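Local coordinates for clavulanic acid biosynthesis oligopeptide binding protein 2 (Streptomyces clavuligerus, PDB 2WOL), which probably binds oligopeptides as an extracellular solute-binding protein and belongs to the biosynthetic pathway of the beta-lactamase inhibitor clavulanic acid, at residues Q125-D131 with Y151-R156; D47-Y52 with L133-Y139; P8-T12 with F534-W538; V257-D261 with R276-A282; V422-D426 with E443-G447. One frame throughout, in Å; residues are numbered along the deposited sequence. Where two conformers were deposited one is given.

Contact 1: residues Q125-D131 with Y151-R156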
# COMPACT_ATOMS: atom_id res chain seq x y z
N GLN A 125 6.49 6.20 19.99
CA GLN A 125 5.71 5.98 21.20
C GLN A 125 4.23 6.30 21.01
O GLN A 125 3.37 5.57 21.51
CB GLN A 125 6.30 6.79 22.36
CG GLN A 125 7.58 6.19 22.90
CD GLN A 125 8.26 7.02 23.97
OE1 GLN A 125 9.22 6.55 24.58
NE2 GLN A 125 7.81 8.25 24.17
N ARG A 126 3.94 7.38 20.27
CA ARG A 126 2.57 7.79 19.97
C ARG A 126 1.73 6.67 19.34
O ARG A 126 0.54 6.55 19.62
CB ARG A 126 2.55 9.00 19.03
CG ARG A 126 2.99 10.29 19.67
CD ARG A 126 3.03 11.40 18.64
NE ARG A 126 1.77 12.12 18.54
CZ ARG A 126 0.99 12.18 17.47
NH1 ARG A 126 1.31 11.54 16.35
NH2 ARG A 126 -0.14 12.88 17.51
N VAL A 127 2.36 5.88 18.47
CA VAL A 127 1.68 4.77 17.81
C VAL A 127 1.03 3.81 18.82
O VAL A 127 -0.02 3.23 18.55
CB VAL A 127 2.66 4.01 16.87
CG1 VAL A 127 2.00 2.76 16.27
CG2 VAL A 127 3.16 4.94 15.77
N PHE A 128 1.65 3.69 20.00
CA PHE A 128 1.15 2.80 21.05
C PHE A 128 -0.15 3.29 21.69
O PHE A 128 -0.88 2.49 22.29
CB PHE A 128 2.20 2.61 22.14
CG PHE A 128 3.32 1.69 21.75
CD1 PHE A 128 4.28 2.09 20.82
CD2 PHE A 128 3.43 0.42 22.31
CE1 PHE A 128 5.32 1.25 20.47
CE2 PHE A 128 4.46 -0.44 21.96
CZ PHE A 128 5.42 -0.02 21.04
N ALA A 129 -0.45 4.58 21.56
CA ALA A 129 -1.66 5.16 22.14
C ALA A 129 -2.84 4.99 21.19
O ALA A 129 -3.39 5.97 20.68
CB ALA A 129 -1.44 6.62 22.50
N GLN A 130 -3.23 3.74 20.96
CA GLN A 130 -4.30 3.42 20.01
C GLN A 130 -5.69 3.88 20.45
O GLN A 130 -6.61 3.98 19.64
CB GLN A 130 -4.29 1.93 19.65
CG GLN A 130 -3.15 1.55 18.71
CD GLN A 130 -3.29 2.21 17.34
OE1 GLN A 130 -4.28 1.99 16.63
NE2 GLN A 130 -2.32 3.03 16.98
N ASP A 131 -5.83 4.18 21.74
CA ASP A 131 -7.05 4.76 22.28
C ASP A 131 -7.23 6.24 21.91
O ASP A 131 -8.36 6.75 21.89
CB ASP A 131 -7.11 4.59 23.81
CG ASP A 131 -5.89 5.17 24.53
OD1 ASP A 131 -4.79 5.19 23.95
OD2 ASP A 131 -6.04 5.59 25.70
N TYR A 151 3.80 -1.29 27.22
CA TYR A 151 3.92 0.16 27.16
C TYR A 151 2.56 0.77 26.81
O TYR A 151 1.99 0.44 25.77
CB TYR A 151 4.98 0.56 26.14
CG TYR A 151 5.15 2.05 25.98
CD1 TYR A 151 5.66 2.82 27.02
CD2 TYR A 151 4.80 2.68 24.79
CE1 TYR A 151 5.81 4.19 26.88
CE2 TYR A 151 4.96 4.05 24.64
CZ TYR A 151 5.46 4.80 25.69
OH TYR A 151 5.60 6.16 25.55
N PRO A 152 2.04 1.65 27.69
CA PRO A 152 0.69 2.19 27.50
C PRO A 152 0.61 3.47 26.66
O PRO A 152 -0.44 4.12 26.63
CB PRO A 152 0.25 2.49 28.94
CG PRO A 152 1.51 2.91 29.61
CD PRO A 152 2.65 2.15 28.94
N GLY A 153 1.71 3.83 25.99
CA GLY A 153 1.73 5.07 25.22
C GLY A 153 2.19 6.26 26.04
O GLY A 153 2.19 6.20 27.28
N PRO A 154 2.54 7.37 25.37
CA PRO A 154 3.20 8.50 26.01
C PRO A 154 2.29 9.44 26.81
O PRO A 154 2.78 10.38 27.44
CB PRO A 154 3.80 9.26 24.83
CG PRO A 154 2.84 9.01 23.72
CD PRO A 154 2.33 7.61 23.92
N TYR A 155 0.98 9.19 26.77
CA TYR A 155 0.02 10.01 27.53
C TYR A 155 -0.29 9.38 28.88
O TYR A 155 -0.65 10.09 29.83
CB TYR A 155 -1.26 10.24 26.72
CG TYR A 155 -0.99 10.70 25.30
CD1 TYR A 155 -0.22 11.83 25.06
CD2 TYR A 155 -1.50 10.00 24.21
CE1 TYR A 155 0.04 12.25 23.76
CE2 TYR A 155 -1.25 10.42 22.91
CZ TYR A 155 -0.47 11.54 22.70
OH TYR A 155 -0.22 11.96 21.41
N ARG A 156 -0.14 8.06 28.97
CA ARG A 156 -0.43 7.31 30.19
C ARG A 156 0.79 7.10 31.08
O ARG A 156 0.65 6.76 32.26
CB ARG A 156 -1.09 5.97 29.83
CG ARG A 156 -2.43 6.13 29.17
CD ARG A 156 -3.14 4.80 29.00
NE ARG A 156 -4.44 4.97 28.35
CZ ARG A 156 -5.57 5.26 29.00
NH1 ARG A 156 -5.56 5.41 30.33
NH2 ARG A 156 -6.71 5.40 28.33
O HOH W 1 -3.16 3.51 25.55

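Contact 2: residues D47-Y52 with L133-Y139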
# COMPACT_ATOMS: atom_id res chain seq x y z
N ASP A 47 -2.72 14.15 10.97
CA ASP A 47 -1.76 13.61 11.93
C ASP A 47 -0.96 12.55 11.17
O ASP A 47 -1.54 11.59 10.65
CB ASP A 47 -2.51 13.00 13.13
CG ASP A 47 -1.58 12.55 14.24
OD1 ASP A 47 -0.46 12.09 13.95
OD2 ASP A 47 -2.00 12.63 15.43
N PRO A 48 0.37 12.72 11.08
CA PRO A 48 1.16 11.77 10.28
C PRO A 48 1.05 10.31 10.76
O PRO A 48 1.30 9.38 9.99
CB PRO A 48 2.60 12.28 10.44
CG PRO A 48 2.58 13.12 11.66
CD PRO A 48 1.22 13.75 11.70
N ALA A 49 0.68 10.12 12.03
CA ALA A 49 0.57 8.78 12.59
C ALA A 49 -0.79 8.11 12.36
O ALA A 49 -0.93 6.91 12.59
CB ALA A 49 0.89 8.81 14.08
N ARG A 50 -1.77 8.88 11.91
CA ARG A 50 -3.16 8.40 11.88
C ARG A 50 -3.73 8.24 10.48
O ARG A 50 -4.94 8.06 10.32
CB ARG A 50 -4.05 9.33 12.71
CG ARG A 50 -3.63 9.42 14.17
CD ARG A 50 -4.58 10.30 14.96
NE ARG A 50 -5.90 9.70 15.08
CZ ARG A 50 -6.95 10.29 15.65
NH1 ARG A 50 -6.84 11.51 16.16
NH2 ARG A 50 -8.11 9.65 15.71
N THR A 51 -2.85 8.28 9.48
CA THR A 51 -3.27 8.08 8.10
C THR A 51 -2.93 6.69 7.57
O THR A 51 -1.84 6.16 7.81
CB THR A 51 -2.72 9.17 7.15
OG1 THR A 51 -3.14 8.87 5.82
CG2 THR A 51 -1.18 9.23 7.20
N TYR A 52 -3.89 6.11 6.84
CA TYR A 52 -3.71 4.82 6.18
C TYR A 52 -4.10 4.91 4.70
O TYR A 52 -4.41 3.89 4.08
CB TYR A 52 -4.53 3.72 6.88
CG TYR A 52 -3.73 2.48 7.20
CD1 TYR A 52 -3.69 1.97 8.49
CD2 TYR A 52 -2.98 1.83 6.21
CE1 TYR A 52 -2.94 0.83 8.80
CE2 TYR A 52 -2.22 0.70 6.51
CZ TYR A 52 -2.21 0.21 7.80
OH TYR A 52 -1.46 -0.91 8.11
N LEU A 133 -4.94 7.84 19.26
CA LEU A 133 -4.42 8.09 17.91
C LEU A 133 -4.63 6.94 16.91
O LEU A 133 -3.71 6.58 16.17
CB LEU A 133 -2.92 8.44 17.99
CG LEU A 133 -2.49 9.51 18.98
CD1 LEU A 133 -0.99 9.56 19.06
CD2 LEU A 133 -3.03 10.87 18.59
N PRO A 134 -5.84 6.36 16.86
CA PRO A 134 -6.04 5.25 15.93
C PRO A 134 -6.06 5.74 14.48
O PRO A 134 -6.31 6.93 14.23
CB PRO A 134 -7.43 4.73 16.30
CG PRO A 134 -8.14 5.93 16.82
CD PRO A 134 -7.08 6.66 17.61
N GLY A 135 -5.78 4.84 13.55
CA GLY A 135 -5.96 5.13 12.13
C GLY A 135 -4.77 4.82 11.25
O GLY A 135 -4.92 4.73 10.03
N GLY A 136 -3.59 4.68 11.85
CA GLY A 136 -2.37 4.42 11.09
C GLY A 136 -1.78 3.04 11.33
O GLY A 136 -2.33 2.26 12.12
N PRO A 137 -0.67 2.73 10.65
CA PRO A 137 -0.02 1.42 10.80
C PRO A 137 0.51 1.17 12.21
O PRO A 137 0.90 2.12 12.91
CB PRO A 137 1.13 1.48 9.79
CG PRO A 137 0.76 2.56 8.83
CD PRO A 137 0.02 3.57 9.66
N THR A 138 0.54 -0.09 12.61
CA THR A 138 0.95 -0.47 13.97
C THR A 138 2.01 -1.57 13.98
O THR A 138 2.20 -2.26 14.99
CB THR A 138 -0.26 -0.91 14.82
OG1 THR A 138 -0.93 -1.99 14.16
CG2 THR A 138 -1.23 0.25 15.04
N TYR A 139 2.71 -1.73 12.85
CA TYR A 139 3.82 -2.68 12.76
C TYR A 139 4.85 -2.53 13.89
O TYR A 139 5.45 -3.51 14.33
CB TYR A 139 4.53 -2.53 11.42
CG TYR A 139 3.66 -2.90 10.24
CD1 TYR A 139 2.99 -1.92 9.52
CD2 TYR A 139 3.51 -4.23 9.87
CE1 TYR A 139 2.17 -2.26 8.45
CE2 TYR A 139 2.70 -4.59 8.79
CZ TYR A 139 2.04 -3.60 8.09
OH TYR A 139 1.24 -3.95 7.03
O HOH W 2 0.11 4.68 13.79
O HOH W 3 -2.58 4.71 14.55
O HOH W 4 -9.00 7.88 13.42
O HOH W 5 -0.89 -1.83 10.76

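Contact 3: residues P8-T12 with F534-W538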
# COMPACT_ATOMS: atom_id res chain seq x y z
N PRO A 8 -4.12 23.87 -23.25
CA PRO A 8 -4.56 22.64 -22.59
C PRO A 8 -3.92 21.39 -23.21
O PRO A 8 -3.39 21.45 -24.32
CB PRO A 8 -6.07 22.64 -22.84
CG PRO A 8 -6.43 24.06 -23.06
CD PRO A 8 -5.25 24.65 -23.77
N ALA A 9 -4.00 20.28 -22.48
CA ALA A 9 -3.40 19.01 -22.91
C ALA A 9 -3.91 18.45 -24.25
O ALA A 9 -3.11 18.01 -25.06
CB ALA A 9 -3.50 17.96 -21.81
N PRO A 10 -5.25 18.45 -24.47
CA PRO A 10 -5.75 17.84 -25.71
C PRO A 10 -5.27 18.52 -27.01
O PRO A 10 -5.47 17.96 -28.09
CB PRO A 10 -7.28 17.97 -25.58
CG PRO A 10 -7.53 18.17 -24.12
CD PRO A 10 -6.36 18.97 -23.65
N THR A 11 -4.64 19.68 -26.89
CA THR A 11 -4.23 20.47 -28.07
C THR A 11 -2.74 20.35 -28.41
O THR A 11 -2.33 20.73 -29.51
CB THR A 11 -4.61 21.97 -27.92
OG1 THR A 11 -3.98 22.51 -26.75
CG2 THR A 11 -6.12 22.14 -27.82
N THR A 12 -1.94 19.84 -27.48
CA THR A 12 -0.50 19.66 -27.70
C THR A 12 -0.03 18.30 -27.20
O THR A 12 -0.33 17.91 -26.07
CB THR A 12 0.33 20.77 -27.00
OG1 THR A 12 -0.19 21.00 -25.68
CG2 THR A 12 0.28 22.07 -27.80
N PHE A 534 -3.14 10.46 -15.64
CA PHE A 534 -3.04 11.54 -16.63
C PHE A 534 -2.16 12.66 -16.07
O PHE A 534 -2.36 13.11 -14.94
CB PHE A 534 -4.43 12.08 -16.98
CG PHE A 534 -4.44 13.05 -18.13
CD1 PHE A 534 -4.58 12.59 -19.44
CD2 PHE A 534 -4.33 14.42 -17.91
CE1 PHE A 534 -4.59 13.48 -20.51
CE2 PHE A 534 -4.34 15.33 -18.99
CZ PHE A 534 -4.47 14.84 -20.28
N ARG A 535 -1.19 13.10 -16.85
CA ARG A 535 -0.28 14.18 -16.44
C ARG A 535 -0.38 15.34 -17.41
O ARG A 535 -0.17 15.18 -18.62
CB ARG A 535 1.17 13.69 -16.36
CG ARG A 535 1.58 12.80 -17.52
CD ARG A 535 3.09 12.55 -17.61
NE ARG A 535 3.29 11.28 -18.31
CZ ARG A 535 3.29 11.13 -19.63
NH1 ARG A 535 3.18 12.19 -20.43
NH2 ARG A 535 3.42 9.92 -20.15
N ASN A 536 -0.69 16.53 -16.90
CA ASN A 536 -0.68 17.70 -17.75
C ASN A 536 0.75 18.08 -18.15
O ASN A 536 1.68 17.91 -17.35
CB ASN A 536 -1.44 18.85 -17.10
CG ASN A 536 -2.93 18.76 -17.37
OD1 ASN A 536 -3.35 18.72 -18.53
ND2 ASN A 536 -3.73 18.69 -16.31
N PRO A 537 0.94 18.54 -19.40
CA PRO A 537 2.31 18.68 -19.95
C PRO A 537 3.20 19.77 -19.31
O PRO A 537 4.43 19.73 -19.49
CB PRO A 537 2.06 18.96 -21.44
CG PRO A 537 0.69 19.55 -21.50
CD PRO A 537 -0.09 18.89 -20.39
N TRP A 538 2.59 20.71 -18.59
CA TRP A 538 3.34 21.79 -17.94
C TRP A 538 3.84 21.44 -16.54
O TRP A 538 4.49 22.25 -15.88
CB TRP A 538 2.51 23.07 -17.87
CG TRP A 538 1.19 22.88 -17.21
CD1 TRP A 538 0.92 22.92 -15.87
CD2 TRP A 538 -0.05 22.61 -17.86
NE1 TRP A 538 -0.42 22.69 -15.65
CE2 TRP A 538 -1.04 22.50 -16.86
CE3 TRP A 538 -0.43 22.46 -19.20
CZ2 TRP A 538 -2.38 22.25 -17.16
CZ3 TRP A 538 -1.76 22.21 -19.50
CH2 TRP A 538 -2.72 22.10 -18.48
O HOH W 6 -5.08 20.16 -20.03

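Contact 4: residues V257-D261 with R276-A282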
# COMPACT_ATOMS: atom_id res chain seq x y z
N VAL A 257 -15.84 11.64 -9.25
CA VAL A 257 -14.67 11.10 -9.96
C VAL A 257 -14.64 11.44 -11.45
O VAL A 257 -13.57 11.66 -12.01
CB VAL A 257 -14.49 9.57 -9.72
CG1 VAL A 257 -14.00 9.31 -8.29
CG2 VAL A 257 -15.77 8.79 -10.02
N ASP A 258 -15.80 11.49 -12.10
CA ASP A 258 -15.84 11.83 -13.52
C ASP A 258 -15.68 13.33 -13.76
O ASP A 258 -15.05 13.73 -14.73
CB ASP A 258 -17.11 11.30 -14.19
CG ASP A 258 -17.15 9.78 -14.21
OD1 ASP A 258 -16.23 9.16 -14.79
OD2 ASP A 258 -18.09 9.21 -13.63
N VAL A 259 -16.26 14.13 -12.86
CA VAL A 259 -16.03 15.57 -12.83
C VAL A 259 -14.53 15.86 -12.70
O VAL A 259 -13.98 16.68 -13.44
CB VAL A 259 -16.82 16.23 -11.66
CG1 VAL A 259 -16.35 17.64 -11.37
CG2 VAL A 259 -18.31 16.22 -11.96
N LEU A 260 -13.88 15.16 -11.77
CA LEU A 260 -12.44 15.28 -11.57
C LEU A 260 -11.65 15.03 -12.86
O LEU A 260 -10.83 15.86 -13.25
CB LEU A 260 -11.99 14.32 -10.47
CG LEU A 260 -10.56 14.46 -9.94
CD1 LEU A 260 -10.46 13.83 -8.56
CD2 LEU A 260 -9.52 13.83 -10.88
N ASP A 261 -11.90 13.90 -13.51
CA ASP A 261 -11.20 13.54 -14.74
C ASP A 261 -11.38 14.60 -15.82
O ASP A 261 -10.42 14.97 -16.51
CB ASP A 261 -11.70 12.21 -15.30
CG ASP A 261 -11.23 11.01 -14.50
OD1 ASP A 261 -10.31 11.14 -13.66
OD2 ASP A 261 -11.79 9.92 -14.73
N ARG A 276 -6.44 7.42 -8.02
CA ARG A 276 -7.18 6.18 -8.30
C ARG A 276 -7.26 5.89 -9.80
O ARG A 276 -7.88 4.91 -10.21
CB ARG A 276 -8.59 6.23 -7.71
CG ARG A 276 -8.67 6.17 -6.19
CD ARG A 276 -10.10 5.81 -5.82
NE ARG A 276 -10.63 6.58 -4.70
CZ ARG A 276 -11.90 6.97 -4.59
NH1 ARG A 276 -12.78 6.69 -5.55
NH2 ARG A 276 -12.29 7.67 -3.53
N GLY A 277 -6.65 6.75 -10.61
CA GLY A 277 -6.62 6.58 -12.05
C GLY A 277 -7.80 7.22 -12.74
O GLY A 277 -8.72 7.72 -12.09
N LEU A 278 -7.76 7.23 -14.07
CA LEU A 278 -8.90 7.67 -14.87
C LEU A 278 -10.05 6.68 -14.73
O LEU A 278 -9.83 5.46 -14.71
CB LEU A 278 -8.51 7.81 -16.34
CG LEU A 278 -7.44 8.86 -16.70
CD1 LEU A 278 -7.09 8.76 -18.18
CD2 LEU A 278 -7.89 10.27 -16.36
N GLN A 279 -11.26 7.21 -14.62
CA GLN A 279 -12.47 6.40 -14.60
C GLN A 279 -12.84 6.00 -16.02
O GLN A 279 -12.20 6.44 -16.98
CB GLN A 279 -13.62 7.17 -13.94
CG GLN A 279 -13.34 7.58 -12.51
CD GLN A 279 -13.25 6.41 -11.55
OE1 GLN A 279 -14.06 5.48 -11.60
NE2 GLN A 279 -12.26 6.44 -10.67
N HIS A 280 -13.87 5.16 -16.16
CA HIS A 280 -14.19 4.54 -17.45
C HIS A 280 -14.30 5.52 -18.61
O HIS A 280 -13.69 5.31 -19.66
CB HIS A 280 -15.48 3.71 -17.32
CG HIS A 280 -15.89 3.02 -18.59
ND1 HIS A 280 -16.68 3.62 -19.55
CD2 HIS A 280 -15.63 1.77 -19.04
CE1 HIS A 280 -16.87 2.77 -20.54
NE2 HIS A 280 -16.25 1.64 -20.26
N ALA A 281 -15.07 6.60 -18.43
CA ALA A 281 -15.30 7.58 -19.49
C ALA A 281 -13.99 8.22 -19.98
O ALA A 281 -13.75 8.31 -21.19
CB ALA A 281 -16.30 8.64 -19.05
N ALA A 282 -13.15 8.66 -19.04
CA ALA A 282 -11.88 9.28 -19.39
C ALA A 282 -10.86 8.25 -19.90
O ALA A 282 -10.02 8.57 -20.74
CB ALA A 282 -11.31 10.05 -18.22
O HOH W 7 -14.03 9.78 -16.36
O HOH W 8 -16.61 6.72 -15.87
O HOH W 9 -7.84 10.63 -12.62

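Contact 5: residues V422-D426 with E443-G447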
# COMPACT_ATOMS: atom_id res chain seq x y z
N VAL A 422 -24.23 -15.06 -3.89
CA VAL A 422 -23.39 -13.91 -3.59
C VAL A 422 -23.93 -13.16 -2.37
O VAL A 422 -25.12 -12.83 -2.30
CB VAL A 422 -23.30 -12.95 -4.80
CG1 VAL A 422 -22.39 -11.79 -4.51
CG2 VAL A 422 -22.83 -13.70 -6.05
N LYS A 423 -23.05 -12.92 -1.40
CA LYS A 423 -23.38 -12.10 -0.24
C LYS A 423 -22.61 -10.80 -0.29
O LYS A 423 -21.38 -10.79 -0.20
CB LYS A 423 -23.09 -12.86 1.07
CG LYS A 423 -23.25 -12.04 2.36
CD LYS A 423 -24.69 -11.63 2.60
CE LYS A 423 -24.80 -10.69 3.80
NZ LYS A 423 -26.22 -10.33 4.09
N GLU A 424 -23.33 -9.70 -0.47
CA GLU A 424 -22.71 -8.38 -0.50
C GLU A 424 -22.58 -7.81 0.90
O GLU A 424 -23.50 -7.92 1.72
CB GLU A 424 -23.49 -7.42 -1.39
CG GLU A 424 -23.31 -7.70 -2.87
CD GLU A 424 -24.07 -6.73 -3.76
OE1 GLU A 424 -25.00 -6.05 -3.27
OE2 GLU A 424 -23.73 -6.64 -4.96
N LEU A 425 -21.43 -7.21 1.18
CA LEU A 425 -21.16 -6.58 2.47
C LEU A 425 -20.93 -5.09 2.27
O LEU A 425 -20.52 -4.66 1.19
CB LEU A 425 -19.95 -7.23 3.14
CG LEU A 425 -19.99 -8.74 3.40
CD1 LEU A 425 -18.63 -9.25 3.85
CD2 LEU A 425 -21.08 -9.10 4.42
N ASP A 426 -21.21 -4.30 3.31
CA ASP A 426 -21.03 -2.85 3.28
C ASP A 426 -19.63 -2.47 2.79
O ASP A 426 -18.63 -3.01 3.26
CB ASP A 426 -21.28 -2.26 4.67
CG ASP A 426 -21.64 -0.78 4.63
OD1 ASP A 426 -21.07 -0.03 3.80
OD2 ASP A 426 -22.49 -0.37 5.44
N GLU A 443 -20.27 -15.82 10.47
CA GLU A 443 -21.71 -15.51 10.55
C GLU A 443 -22.44 -15.77 9.24
O GLU A 443 -23.54 -16.35 9.22
CB GLU A 443 -21.92 -14.05 10.99
CG GLU A 443 -23.39 -13.63 11.06
CD GLU A 443 -23.59 -12.16 11.40
OE1 GLU A 443 -22.63 -11.49 11.86
OE2 GLU A 443 -24.72 -11.66 11.21
N HIS A 444 -21.82 -15.36 8.13
CA HIS A 444 -22.44 -15.45 6.82
C HIS A 444 -21.96 -16.66 6.02
O HIS A 444 -22.43 -16.88 4.90
CB HIS A 444 -22.23 -14.16 6.03
CG HIS A 444 -22.83 -12.96 6.68
ND1 HIS A 444 -24.19 -12.74 6.73
CD2 HIS A 444 -22.26 -11.91 7.32
CE1 HIS A 444 -24.43 -11.61 7.37
NE2 HIS A 444 -23.27 -11.09 7.74
N GLY A 445 -21.03 -17.42 6.59
CA GLY A 445 -20.53 -18.64 5.96
C GLY A 445 -19.89 -18.36 4.61
O GLY A 445 -20.24 -18.97 3.60
N LEU A 446 -18.93 -17.44 4.62
CA LEU A 446 -18.29 -16.95 3.40
C LEU A 446 -17.07 -17.79 3.05
O LEU A 446 -15.94 -17.47 3.43
CB LEU A 446 -17.93 -15.46 3.54
CG LEU A 446 -19.09 -14.55 3.96
CD1 LEU A 446 -18.64 -13.11 4.19
CD2 LEU A 446 -20.24 -14.60 2.95
N GLY A 447 -17.31 -18.87 2.31
CA GLY A 447 -16.27 -19.82 1.92
C GLY A 447 -15.29 -19.23 0.93
O GLY A 447 -14.13 -19.66 0.88

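Contact 1: residues Q125-D131 with Y151-R156
Y151 turns the edge of its ring onto one face of the F128 ring, a T-shaped pair with centroids 5.2 Å apart and planes at 78°; Y151 CD2 stands 3.5 Å from F128 CG. This is the dense side of the contact, at the end of helix 117-127. The Y151 phenol continues across Q125, whose extended chain passes it at about a right angle and whose OE1 is bound by the backbone of L161. G153 brings the loop close to A129, CA to CA 4.6 Å, with backbone angles that call for glycine. P154 CD rests 3.3 Å from Q125 O, and A129 CB packs 3.8 Å from Y155 CD2. The Y155 hydroxyl is hydrogen-bonded to D200, which also forms a salt bridge with R126, itself paired with D47 as well.

The solvent side is looser and polar. Exposed D131 and R156 reach for each other from opposite directions, and R156 NH2 donates to D131 OD2 over 2.7 Å, close to the guanidinium plane; the bond from NE is weak. A water donates to P152 O and, weakly, to D131 OD1. The loop is thus held by aromatic and proline packing inside, while an accessible salt bridge ties its far end to the residues following the helix.

Contact 2: residues D47-Y52 with L133-Y139
R50 keeps CG beside its backbone N and bends at chi3 (68°), which carries NE back to P134 O. Y52, with chi1 at an unusual -130°, lays its ring against P137. The R50 NE to P134 O bond is 2.9 Å long and nearly straight at 173°; the oxygen lies in the guanidinium plane, whereas the donor is somewhat tilted from the carbonyl plane. One guanidinium face is covered by L133 CA, and a water joins P134 O to NH2, the bond to NH2 being weak.

At the other end P137 CG sits over one face of the Y52 ring, 4.1 Å from its centroid, a CH-pi contact. G135 O lies near the ring plane at its edge, 3.4 Å from Y52 CD1. The Y52 hydroxyl is hydrogen-bonded to D456, as is that of Y139, and a water links it to T138 N.

Between these ends the backbones close in at G135 and G136; G136 CA makes a CA-H...O contact of 3.2 Å with A49 O, at a closeness glycine permits. The first loop is shaped by a type I turn from D47 to R50 and an Asx turn in which D47 OD1 accepts from A49 N, while D47 OD2 forms a salt bridge with R126.

No direct backbone hydrogen bond joins the loops. Waters do part of that work: one accepts from G136 N at 2.9 Å and probably donates to L133 O. The loops thus meet through one direct hydrogen bond, the CH-pi contact, close glycine backbone and water, and the pairing sets two tyrosine hydroxyls on a shared carboxylate.

Contact 3: residues P8-T12 with F534-W538
A short 3-10 turn, residues 9-11, at the start of the modelled chain is held against the loop that leaves strand 523-534, with A9 as the residue that enters. Its methyl group CB meets three side chains. F534 CZ approaches it at 3.6 Å, so that the methyl lies at the edge of the ring near its plane; the ring is sent there with CG anti to the backbone N (chi1 -172°). N536 OD1 is 3.4 Å from the same CB, and P537 CD touches it at 3.8 Å. W538 brings its ring edge, not a face, toward P8, CZ3 to P8 CA being 4.2 Å, while one face of the indole is covered by N536 CB within its own segment.

The contact joins the N-terminal arm to the C-terminal part of the chain, across more than 500 residues of sequence. No direct hydrogen bond passes between the two pieces; a water does the bridging, accepting from A9 N at 2.7 Å and donating to N536 OD1, also at 2.7 Å. The N536 amide is fixed from its other end, because ND2 donates to the backbone oxygens of L264 and D270. W538 NE1 is likewise taken by D270 OD1. The turn itself is tightened by T11, whose OG1 donates to P8 O over 2.7 Å. L264 and I265 of helix 257-265 pack on F534, and P10 also rests on I265.

Contact 4: residues V257-D261 with R276-A282
The D261 carboxylate and the Q279 side-chain amide lie nearly parallel, 17° between planes, whereas the D258 carboxylate is turned 77° from that amide. D261 OD2 accepts from the backbone N of Q279 on its syn side, slightly out of the carboxylate plane, in a bond of 2.8 Å that is almost straight at 166°. The Q279 chain, bent at chi2, lays CG against V257 CB at 3.6 Å. V257 CG1 comes obliquely to the guanidinium of R276, 4.0 Å from NH1, and the arginine is paired with E274.

D261 OD2 also touches A282 CB at 3.5 Å, and OD1 faces L278 CD2. The same OD2 accepts a second hydrogen bond, from a water that also donates to D258 OD1 and accepts from A282 N. Another water connects D258 OD1, at 2.7 Å, with A281 N. Q279 is at the N-cap position of helix 280-288, and D258 and D261 reach the first turn of that helix through water; their negative charge probably suits that helix end. A third water donates to D261 OD1, and more weakly to G277 O.

The contact sets the first turns of helices 257-265 and 280-288 side by side. The connection between them includes strand 271-272, at the edge of the mixed sheet containing strands 34-39 and 248-253, and L278 is backbone-hydrogen-bonded to L532 of strand 523-534.

Contact 5: residues V422-D426 with E443-G447
A Schellman motif ends helix 438-444 beside strand 418-425, and the residues around that helix end, H444 and L446, take up side chains from the strand. K423 reaches H444 with its aliphatic tail: CE lies over one face of the imidazole, 3.9 Å from the ring centroid and 25° off the normal, a CH-pi contact. The nearest ring atom is ND1, 3.6 Å from CE. K423 gets there by bending at chi2 (66°), beyond which the chain runs extended to NZ. E443 CG covers the opposite face of the imidazole, so the ring is held between two aliphatic groups. K423 NZ stands 4.1 Å from H444 ND1, near enough that a charged lysine would probably disfavour protonation of the histidine.

In the motif G445, at positive phi, is the C-prime residue: its N bonds to R442 O, and L446 N to V441 O. The reversal turns L446 toward the strand, where CD2 lies 3.8 Å from K423 CB and CD1 meets L425 CD1 tip to tip at 3.9 Å. L425 CD2 also comes obliquely to the imidazole. Strand 418-425 runs parallel to strand 391-398, and V394 of that neighbour packs on both K423 and L446.

Contacts 1 and 2 are neighbours, centres 12 Å apart, and alternate along the chain: R126 of contact 1 makes a salt bridge with D47 of contact 2, NH2 to OD2 2.8 Å, and L133 packs against Y155. Contacts 3 and 4 form a second pair, centres 16 Å apart, touching where F534 CB lies 4.0 Å from L278 CD2. Contact 5 stands apart, with nearest atoms about 14 Å from contact 4 and about 16 Å from contact 2. Contact 2 lies closest to the chain's centre, at about 13 Å; there the Y139 side chain is about 3 Å from a bound glycerol, probably from crystallisation, which may mark a pocket.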